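Local coordinates for EXOU (Pseudomonas aeruginosa, PDB 4AKX), which is a cytotoxic type III secretion effector that probably acts as a patatin-like phospholipase and pairs with the chaperone SpcU, at residues B[126-131]-B[205-210]; B[213-218]-B[247-252]; B[237-242]-B[280-285]. All coordinates share one frame; numbering follows the deposited sequence.

Interaction 1: residues B[126-131]-B[205-210]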
loop_
_atom_site.group_PDB
_atom_site.type_symbol
_atom_site.label_atom_id
_atom_site.label_comp_id
_atom_site.label_asym_id
_atom_site.label_seq_id
_atom_site.Cartn_x
_atom_site.Cartn_y
_atom_site.Cartn_z
ATOM N N SER B 126 -34.738 -24.002 -33.928
ATOM C CA SER B 126 -35.318 -24.612 -35.143
ATOM C C SER B 126 -36.828 -24.950 -35.062
ATOM O O SER B 126 -37.488 -25.071 -36.091
ATOM C CB SER B 126 -34.518 -25.852 -35.552
ATOM O OG SER B 126 -34.920 -27.002 -34.818
ATOM N N GLY B 127 -37.354 -25.110 -33.844
ATOM C CA GLY B 127 -38.798 -25.206 -33.615
ATOM C C GLY B 127 -39.251 -26.600 -33.214
ATOM O O GLY B 127 -40.442 -26.910 -33.250
HETATM N N MSE B 128 -38.299 -27.436 -32.814
HETATM C CA MSE B 128 -38.578 -28.828 -32.464
HETATM C C MSE B 128 -39.424 -28.915 -31.239
HETATM O O MSE B 128 -38.955 -28.636 -30.140
HETATM C CB MSE B 128 -37.261 -29.465 -32.078
HETATM C CG MSE B 128 -36.588 -30.136 -33.250
HETATM SE SE MSE B 128 -35.595 -31.619 -32.447
HETATM C CE MSE B 128 -36.753 -33.101 -33.074
ATOM N N SER B 129 -40.662 -29.353 -31.403
ATOM C CA SER B 129 -41.559 -29.530 -30.259
ATOM C C SER B 129 -40.936 -30.374 -29.112
ATOM O O SER B 129 -39.989 -31.149 -29.338
ATOM C CB SER B 129 -42.906 -30.112 -30.715
ATOM O OG SER B 129 -42.806 -31.492 -30.994
ATOM N N PRO B 130 -41.453 -30.195 -27.870
ATOM C CA PRO B 130 -40.949 -30.860 -26.656
ATOM C C PRO B 130 -40.818 -32.375 -26.788
ATOM O O PRO B 130 -39.733 -32.914 -26.545
ATOM C CB PRO B 130 -42.008 -30.511 -25.592
ATOM C CG PRO B 130 -43.183 -29.972 -26.358
ATOM C CD PRO B 130 -42.575 -29.296 -27.549
ATOM N N ALA B 131 -41.919 -33.046 -27.147
ATOM C CA ALA B 131 -41.929 -34.499 -27.377
ATOM C C ALA B 131 -41.004 -34.902 -28.529
ATOM O O ALA B 131 -40.219 -35.839 -28.393
ATOM C CB ALA B 131 -43.349 -35.010 -27.618
ATOM N N ARG B 205 -34.182 -28.424 -40.213
ATOM C CA ARG B 205 -34.918 -28.194 -41.458
ATOM C C ARG B 205 -36.339 -28.782 -41.367
ATOM O O ARG B 205 -37.275 -28.246 -41.965
ATOM C CB ARG B 205 -34.149 -28.802 -42.637
ATOM C CG ARG B 205 -34.068 -27.959 -43.906
ATOM C CD ARG B 205 -33.759 -28.811 -45.152
ATOM N NE ARG B 205 -32.843 -29.941 -44.921
ATOM C CZ ARG B 205 -31.516 -29.899 -45.089
ATOM N NH1 ARG B 205 -30.921 -28.787 -45.492
ATOM N NH2 ARG B 205 -30.773 -30.975 -44.842
ATOM N N LYS B 206 -36.501 -29.868 -40.603
ATOM C CA LYS B 206 -37.827 -30.448 -40.373
ATOM C C LYS B 206 -38.719 -29.549 -39.526
ATOM O O LYS B 206 -39.851 -29.220 -39.916
ATOM C CB LYS B 206 -37.730 -31.840 -39.743
ATOM C CG LYS B 206 -38.103 -32.970 -40.703
ATOM C CD LYS B 206 -37.820 -34.349 -40.120
ATOM C CE LYS B 206 -39.007 -34.872 -39.330
ATOM N NZ LYS B 206 -38.577 -35.868 -38.306
ATOM N N ALA B 207 -38.198 -29.148 -38.367
ATOM C CA ALA B 207 -38.929 -28.282 -37.442
ATOM C C ALA B 207 -39.415 -27.023 -38.145
ATOM O O ALA B 207 -40.620 -26.825 -38.282
ATOM C CB ALA B 207 -38.072 -27.944 -36.233
ATOM N N VAL B 208 -38.473 -26.228 -38.655
ATOM C CA VAL B 208 -38.767 -24.965 -39.358
ATOM C C VAL B 208 -39.772 -25.114 -40.492
ATOM O O VAL B 208 -40.688 -24.304 -40.634
ATOM C CB VAL B 208 -37.492 -24.287 -39.921
ATOM C CG1 VAL B 208 -36.614 -23.758 -38.796
ATOM C CG2 VAL B 208 -36.703 -25.238 -40.814
ATOM N N LEU B 209 -39.595 -26.150 -41.305
ATOM C CA LEU B 209 -40.497 -26.380 -42.413
ATOM C C LEU B 209 -41.859 -26.839 -41.916
ATOM O O LEU B 209 -42.873 -26.495 -42.517
ATOM C CB LEU B 209 -39.894 -27.347 -43.428
ATOM C CG LEU B 209 -38.785 -26.727 -44.295
ATOM C CD1 LEU B 209 -37.917 -27.817 -44.913
ATOM C CD2 LEU B 209 -39.301 -25.756 -45.357
ATOM N N GLY B 210 -41.880 -27.554 -40.786
ATOM C CA GLY B 210 -43.132 -28.053 -40.202
ATOM C C GLY B 210 -44.016 -26.959 -39.621
ATOM O O GLY B 210 -45.237 -26.932 -39.839
#

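Interaction 2: residues B[213-218]-B[247-252]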
loop_
_atom_site.group_PDB
_atom_site.type_symbol
_atom_site.label_atom_id
_atom_site.label_comp_id
_atom_site.label_asym_id
_atom_site.label_seq_id
_atom_site.Cartn_x
_atom_site.Cartn_y
_atom_site.Cartn_z
ATOM N N ALA B 213 -45.860 -24.760 -42.136
ATOM C CA ALA B 213 -47.115 -25.331 -42.629
ATOM C C ALA B 213 -48.267 -25.171 -41.632
ATOM O O ALA B 213 -49.362 -24.738 -42.011
ATOM C CB ALA B 213 -46.938 -26.789 -43.021
ATOM N N THR B 214 -48.024 -25.496 -40.361
ATOM C CA THR B 214 -49.064 -25.352 -39.342
ATOM C C THR B 214 -49.623 -23.923 -39.358
ATOM O O THR B 214 -50.747 -23.686 -38.942
ATOM C CB THR B 214 -48.567 -25.755 -37.927
ATOM O OG1 THR B 214 -47.530 -24.870 -37.499
ATOM C CG2 THR B 214 -48.025 -27.189 -37.925
ATOM N N HIS B 215 -48.845 -23.002 -39.919
ATOM C CA HIS B 215 -49.164 -21.573 -39.945
ATOM C C HIS B 215 -49.262 -21.075 -41.368
ATOM O O HIS B 215 -48.488 -20.190 -41.767
ATOM C CB HIS B 215 -48.053 -20.776 -39.239
ATOM C CG HIS B 215 -47.902 -21.091 -37.764
ATOM N ND1 HIS B 215 -47.458 -22.284 -37.317
ATOM C CD2 HIS B 215 -48.124 -20.298 -36.626
ATOM C CE1 HIS B 215 -47.428 -22.273 -35.966
ATOM N NE2 HIS B 215 -47.824 -21.054 -35.547
ATOM N N PRO B 216 -50.220 -21.612 -42.158
ATOM C CA PRO B 216 -50.226 -21.338 -43.606
ATOM C C PRO B 216 -50.560 -19.875 -43.952
ATOM O O PRO B 216 -50.522 -19.480 -45.130
ATOM C CB PRO B 216 -51.302 -22.290 -44.140
ATOM C CG PRO B 216 -52.211 -22.532 -42.987
ATOM C CD PRO B 216 -51.468 -22.251 -41.709
ATOM N N GLU B 217 -50.879 -19.089 -42.923
ATOM C CA GLU B 217 -51.089 -17.650 -43.071
ATOM C C GLU B 217 -49.766 -16.925 -43.350
ATOM O O GLU B 217 -49.750 -15.915 -44.067
ATOM C CB GLU B 217 -51.775 -17.073 -41.823
ATOM C CG GLU B 217 -52.252 -15.630 -41.989
ATOM C CD GLU B 217 -53.088 -15.122 -40.818
ATOM O OE1 GLU B 217 -53.109 -15.774 -39.746
ATOM O OE2 GLU B 217 -53.727 -14.056 -40.973
ATOM N N VAL B 218 -48.668 -17.452 -42.795
ATOM C CA VAL B 218 -47.325 -16.887 -43.028
ATOM C C VAL B 218 -46.648 -17.475 -44.261
ATOM O O VAL B 218 -45.959 -16.773 -44.998
ATOM C CB VAL B 218 -46.381 -17.024 -41.802
ATOM C CG1 VAL B 218 -46.965 -16.311 -40.588
ATOM C CG2 VAL B 218 -46.076 -18.486 -41.499
ATOM N N ALA B 247 -40.227 -13.594 -35.918
ATOM C CA ALA B 247 -41.166 -12.473 -36.007
ATOM C C ALA B 247 -42.577 -12.899 -36.430
ATOM O O ALA B 247 -43.571 -12.317 -35.978
ATOM C CB ALA B 247 -40.635 -11.404 -36.942
ATOM N N TYR B 248 -42.660 -13.898 -37.313
ATOM C CA TYR B 248 -43.944 -14.454 -37.733
ATOM C C TYR B 248 -44.447 -15.456 -36.700
ATOM O O TYR B 248 -45.422 -15.199 -35.998
ATOM C CB TYR B 248 -43.825 -15.153 -39.081
ATOM C CG TYR B 248 -43.444 -14.266 -40.235
ATOM C CD1 TYR B 248 -44.422 -13.631 -41.008
ATOM C CD2 TYR B 248 -42.107 -14.096 -40.591
ATOM C CE1 TYR B 248 -44.072 -12.834 -42.090
ATOM C CE2 TYR B 248 -41.745 -13.292 -41.658
ATOM C CZ TYR B 248 -42.728 -12.666 -42.406
ATOM O OH TYR B 248 -42.360 -11.873 -43.470
ATOM N N ILE B 249 -43.774 -16.600 -36.611
ATOM C CA ILE B 249 -44.219 -17.688 -35.743
ATOM C C ILE B 249 -43.480 -17.609 -34.418
ATOM O O ILE B 249 -42.264 -17.433 -34.416
ATOM C CB ILE B 249 -43.944 -19.060 -36.392
ATOM C CG1 ILE B 249 -44.790 -19.229 -37.663
ATOM C CG2 ILE B 249 -44.160 -20.191 -35.388
ATOM C CD1 ILE B 249 -44.340 -20.354 -38.579
ATOM N N PRO B 250 -44.214 -17.735 -33.289
ATOM C CA PRO B 250 -43.625 -17.677 -31.931
ATOM C C PRO B 250 -43.020 -18.995 -31.386
ATOM O O PRO B 250 -42.520 -19.008 -30.269
ATOM C CB PRO B 250 -44.804 -17.218 -31.058
ATOM C CG PRO B 250 -46.017 -17.711 -31.774
ATOM C CD PRO B 250 -45.691 -17.693 -33.251
ATOM N N GLN B 251 -43.074 -20.079 -32.159
ATOM C CA GLN B 251 -42.420 -21.335 -31.768
ATOM C C GLN B 251 -41.057 -21.470 -32.434
ATOM O O GLN B 251 -40.316 -22.444 -32.208
ATOM C CB GLN B 251 -43.277 -22.551 -32.108
ATOM C CG GLN B 251 -44.592 -22.626 -31.367
ATOM C CD GLN B 251 -45.742 -22.171 -32.229
ATOM O OE1 GLN B 251 -45.850 -20.991 -32.576
ATOM N NE2 GLN B 251 -46.600 -23.112 -32.610
ATOM N N ILE B 252 -40.733 -20.505 -33.281
ATOM C CA ILE B 252 -39.355 -20.353 -33.727
ATOM C C ILE B 252 -38.612 -19.280 -32.935
ATOM O O ILE B 252 -39.083 -18.139 -32.754
ATOM C CB ILE B 252 -39.205 -20.135 -35.255
ATOM C CG1 ILE B 252 -40.217 -19.114 -35.754
ATOM C CG2 ILE B 252 -39.357 -21.460 -36.000
ATOM C CD1 ILE B 252 -41.043 -19.613 -36.925
#

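Interaction 3: residues B[237-242]-B[280-285]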
loop_
_atom_site.group_PDB
_atom_site.type_symbol
_atom_site.label_atom_id
_atom_site.label_comp_id
_atom_site.label_asym_id
_atom_site.label_seq_id
_atom_site.Cartn_x
_atom_site.Cartn_y
_atom_site.Cartn_z
ATOM N N VAL B 237 -30.716 -24.305 -42.134
ATOM C CA VAL B 237 -31.224 -23.082 -41.526
ATOM C C VAL B 237 -30.083 -22.188 -41.027
ATOM O O VAL B 237 -29.140 -22.653 -40.389
ATOM C CB VAL B 237 -32.272 -23.347 -40.417
ATOM C CG1 VAL B 237 -33.076 -24.605 -40.744
ATOM C CG2 VAL B 237 -31.609 -23.460 -39.043
ATOM N N THR B 238 -30.155 -20.916 -41.391
ATOM C CA THR B 238 -29.189 -19.926 -40.963
ATOM C C THR B 238 -29.676 -19.272 -39.664
ATOM O O THR B 238 -30.734 -19.631 -39.143
ATOM C CB THR B 238 -28.950 -18.858 -42.071
ATOM O OG1 THR B 238 -30.178 -18.185 -42.407
ATOM C CG2 THR B 238 -28.359 -19.505 -43.315
ATOM N N PHE B 239 -28.899 -18.341 -39.123
ATOM C CA PHE B 239 -29.418 -17.480 -38.073
ATOM C C PHE B 239 -30.361 -16.444 -38.697
ATOM O O PHE B 239 -31.487 -16.231 -38.213
ATOM C CB PHE B 239 -28.285 -16.798 -37.302
ATOM C CG PHE B 239 -27.349 -17.757 -36.606
ATOM C CD1 PHE B 239 -27.621 -18.221 -35.319
ATOM C CD2 PHE B 239 -26.163 -18.147 -37.215
ATOM C CE1 PHE B 239 -26.750 -19.081 -34.674
ATOM C CE2 PHE B 239 -25.285 -18.999 -36.573
ATOM C CZ PHE B 239 -25.588 -19.481 -35.307
ATOM N N GLY B 240 -29.912 -15.845 -39.803
ATOM C CA GLY B 240 -30.658 -14.787 -40.483
ATOM C C GLY B 240 -32.146 -15.077 -40.579
ATOM O O GLY B 240 -32.985 -14.175 -40.455
ATOM N N ASP B 241 -32.479 -16.344 -40.780
ATOM C CA ASP B 241 -33.859 -16.705 -41.016
ATOM C C ASP B 241 -34.552 -17.241 -39.766
ATOM O O ASP B 241 -35.756 -17.024 -39.579
ATOM C CB ASP B 241 -33.954 -17.700 -42.167
ATOM C CG ASP B 241 -32.985 -18.830 -42.026
ATOM O OD1 ASP B 241 -32.270 -18.862 -40.996
ATOM O OD2 ASP B 241 -32.933 -19.679 -42.945
ATOM N N LEU B 242 -33.801 -17.938 -38.913
ATOM C CA LEU B 242 -34.311 -18.285 -37.599
ATOM C C LEU B 242 -34.858 -17.018 -36.983
ATOM O O LEU B 242 -36.000 -16.971 -36.529
ATOM C CB LEU B 242 -33.216 -18.895 -36.724
ATOM C CG LEU B 242 -33.223 -20.423 -36.755
ATOM C CD1 LEU B 242 -32.378 -21.037 -35.647
ATOM C CD2 LEU B 242 -34.664 -20.908 -36.660
ATOM N N LEU B 280 -24.359 -17.728 -42.227
ATOM C CA LEU B 280 -23.756 -18.985 -41.818
ATOM C C LEU B 280 -24.839 -19.897 -41.263
ATOM O O LEU B 280 -25.816 -19.434 -40.680
ATOM C CB LEU B 280 -22.678 -18.747 -40.765
ATOM C CG LEU B 280 -22.357 -19.936 -39.860
ATOM C CD1 LEU B 280 -21.256 -20.792 -40.467
ATOM C CD2 LEU B 280 -21.976 -19.455 -38.471
ATOM N N GLU B 281 -24.662 -21.194 -41.461
ATOM C CA GLU B 281 -25.658 -22.173 -41.071
ATOM C C GLU B 281 -25.560 -22.582 -39.603
ATOM O O GLU B 281 -24.497 -22.938 -39.112
ATOM C CB GLU B 281 -25.522 -23.414 -41.942
ATOM C CG GLU B 281 -26.355 -23.415 -43.209
ATOM C CD GLU B 281 -26.144 -24.688 -44.004
ATOM O OE1 GLU B 281 -25.885 -25.747 -43.384
ATOM O OE2 GLU B 281 -26.215 -24.633 -45.243
ATOM N N VAL B 282 -26.711 -22.609 -38.950
ATOM C CA VAL B 282 -26.852 -23.018 -37.548
ATOM C C VAL B 282 -26.192 -24.339 -37.236
ATOM O O VAL B 282 -25.650 -24.529 -36.167
ATOM C CB VAL B 282 -28.343 -23.097 -37.140
ATOM C CG1 VAL B 282 -28.530 -23.999 -35.929
ATOM C CG2 VAL B 282 -28.890 -21.694 -36.879
ATOM N N ALA B 283 -26.272 -25.264 -38.169
ATOM C CA ALA B 283 -25.668 -26.582 -37.988
ATOM C C ALA B 283 -24.148 -26.480 -37.883
ATOM O O ALA B 283 -23.538 -27.103 -37.012
ATOM C CB ALA B 283 -26.073 -27.521 -39.127
ATOM N N GLN B 284 -23.548 -25.684 -38.764
ATOM C CA GLN B 284 -22.103 -25.633 -38.880
ATOM C C GLN B 284 -21.524 -25.198 -37.553
ATOM O O GLN B 284 -20.630 -25.850 -36.991
ATOM C CB GLN B 284 -21.687 -24.649 -39.975
ATOM C CG GLN B 284 -20.181 -24.639 -40.223
ATOM C CD GLN B 284 -19.807 -24.339 -41.664
ATOM O OE1 GLN B 284 -20.669 -24.267 -42.547
ATOM N NE2 GLN B 284 -18.514 -24.166 -41.907
ATOM N N ALA B 285 -22.087 -24.106 -37.049
ATOM C CA ALA B 285 -21.634 -23.458 -35.842
ATOM C C ALA B 285 -21.727 -24.377 -34.620
ATOM O O ALA B 285 -20.744 -24.557 -33.903
ATOM C CB ALA B 285 -22.433 -22.178 -35.624
#

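Interaction 1: residues B[126-131]-B[205-210]
A chi1 of 83° places OG of Ser126 between its backbone N and carbonyl carbon, on the flank where the methyl of Ala207 arrives, while Val208 holds CG1 beside its own backbone N (chi1 -69°), which turns it to the side of the Ser126 carbonyl. The two segments meet where the helix ending at residue 125 gives way to a loop that passes the side of helix 195-214. Gly127 makes the bend: its phi of 109° belongs to a Schellman motif closing the earlier helix, and with no side chain it brings the loop backbone close, its CA lying 4.9 Å from Ala207 CA.

The Ala207 methyl is the centre of the contact. Its CB points into the turn and is met by OG of Ser126 at 3.6 Å, by C of Gly127 at 3.5 Å, and by CG of the selenomethionine Met128 at 4.0 Å. Met128 also packs on Glu203 of the same helix. Ser126 CB stands 4.4 Å from CG1 of Val208, at the margin of the patch.

No hydrogen bond joins the segments; the Ser126 carbonyl lies near Val208 N at a poor angle for one. The polar groups turn elsewhere: OG of Ser126 is hydrogen-bonded back to Leu123 O in the last turn of helix 115-125, and Gly127 O accepts from NE2 of Gln211, one residue beyond the second segment. The chemistry therefore implies a methyl seated largely against loop backbone, with the polar link supplied by Gln211 beside it.

Interaction 2: residues B[213-218]-B[247-252]
The turn that ends helix 195-214 packs here on the loop between helix 239-246 and strand 254-263, with His215 and Val218 facing Tyr248, Ile249 and Gln251. His215 is the first residue to leave helical geometry, and its imidazole is the broad surface of the contact. Ile249 lies over one face of that ring: CG1 sits 3.8 Å from the ring centroid and 22° off the normal, a CH-pi contact displaced toward the rim, with CG of His215 the closest ring atom at 3.6 Å. The branching of Ile249 spreads it across the imidazole, CD1 reaching the CB and CG end while CG2 approaches NE2 at 3.8 Å.

Gln251 comes to the edge instead. Its chain bends at the second torsion, bringing the amide alongside the far end of the ring, where NE2 of Gln251 stands 3.6 Å from CE1 of His215 near the ring plane; amide and imidazole are turned 61° against each other. ND1 of His215 restrains the ring's rotation: it donates to OG1 of Thr214 at 2.6 Å, the partner tilted 20° from the ring plane, and is also hydrogen-bonded to Gln211 O in the last helical turn.

Val218 extends the patch. CG1 meets CB of Tyr248 at 3.7 Å, the side chains passing one another antiparallel, whereas CG2 touches CD1 of Ile249 at 3.9 Å. Ile249 thus touches both the imidazole and the valine, and it packs further on Gln211. The contact packs the C-terminal end of helix 195-214 on the connection into strand 254-263 of the mixed sheet, within the patatin-like alpha/beta region.

Interaction 3: residues B[237-242]-B[280-285]
The carbonyl oxygen of Val237 is approached from the other segment by two groups. N of Val282 donates to it at 2.8 Å with an N-H...O angle of 154°, in the carbonyl plane, and CA of Glu281 adds a C-H...O contact. Glu281 is the N-cap of helix 282-288, so the bond occupies an amide of that helix's first turn. A second C-H...O contact, from Thr238 CA to Leu280 O, runs the other way at 3.4 Å.

Around this backbone link lies a buried apolar patch built on Val282. Val282 has a chi1 of 158°, which turns CG2 back toward its own backbone N and over the Phe239 ring, almost above its centre, 4.0 Å from the centroid and 12° off the normal. The same methyl touches CD1 of Leu242 at 3.8 Å, while CB of Val282 meets CG2 of Val237. Leu280 runs beside Phe239 in the same sense and brings CD2 in plane to the ring edge at CE2, 3.8 Å away; CB of Ala285 also comes near the ring plane, at CZ. Phe272 and Leu255 of strands 266-273 and 254-263 pack against the same phenylalanine.

The start of helix 239-246 is tied within itself: OG1 of Thr238 donates to OD1 of Asp241 at 2.6 Å from above the carboxylate plane, and Leu242 N adds a weak bond to that oxygen. Two helix starts thus lie side by side and run apart from a shared phenylalanine-valine contact, covering the strands 254-263 and 266-273, consistent with helices packed on the sheet of a patatin-like alpha/beta domain.

In the fold
Helix 195-214 ties interactions 1 and 2 together: it supplies Ala207 and Val208 to one and its closing turn to the other, with centres about 11 Å apart. They also touch directly, Ser126 O lying 4.1 Å from Ile252 CG2. Interaction 3, centred about 14 Å from interaction 1, joins it through Val208 CG2 and Val237 CG1 at 3.7 Å and through Leu242, which reaches Ser126 and Val208. Interactions 2 and 3, about 18 Å apart between centres, do not touch. All three lie in the patatin-like region; the helix leading to Ser126 begins at Ser115, probably the nucleophile-elbow serine of a GxSxG motif.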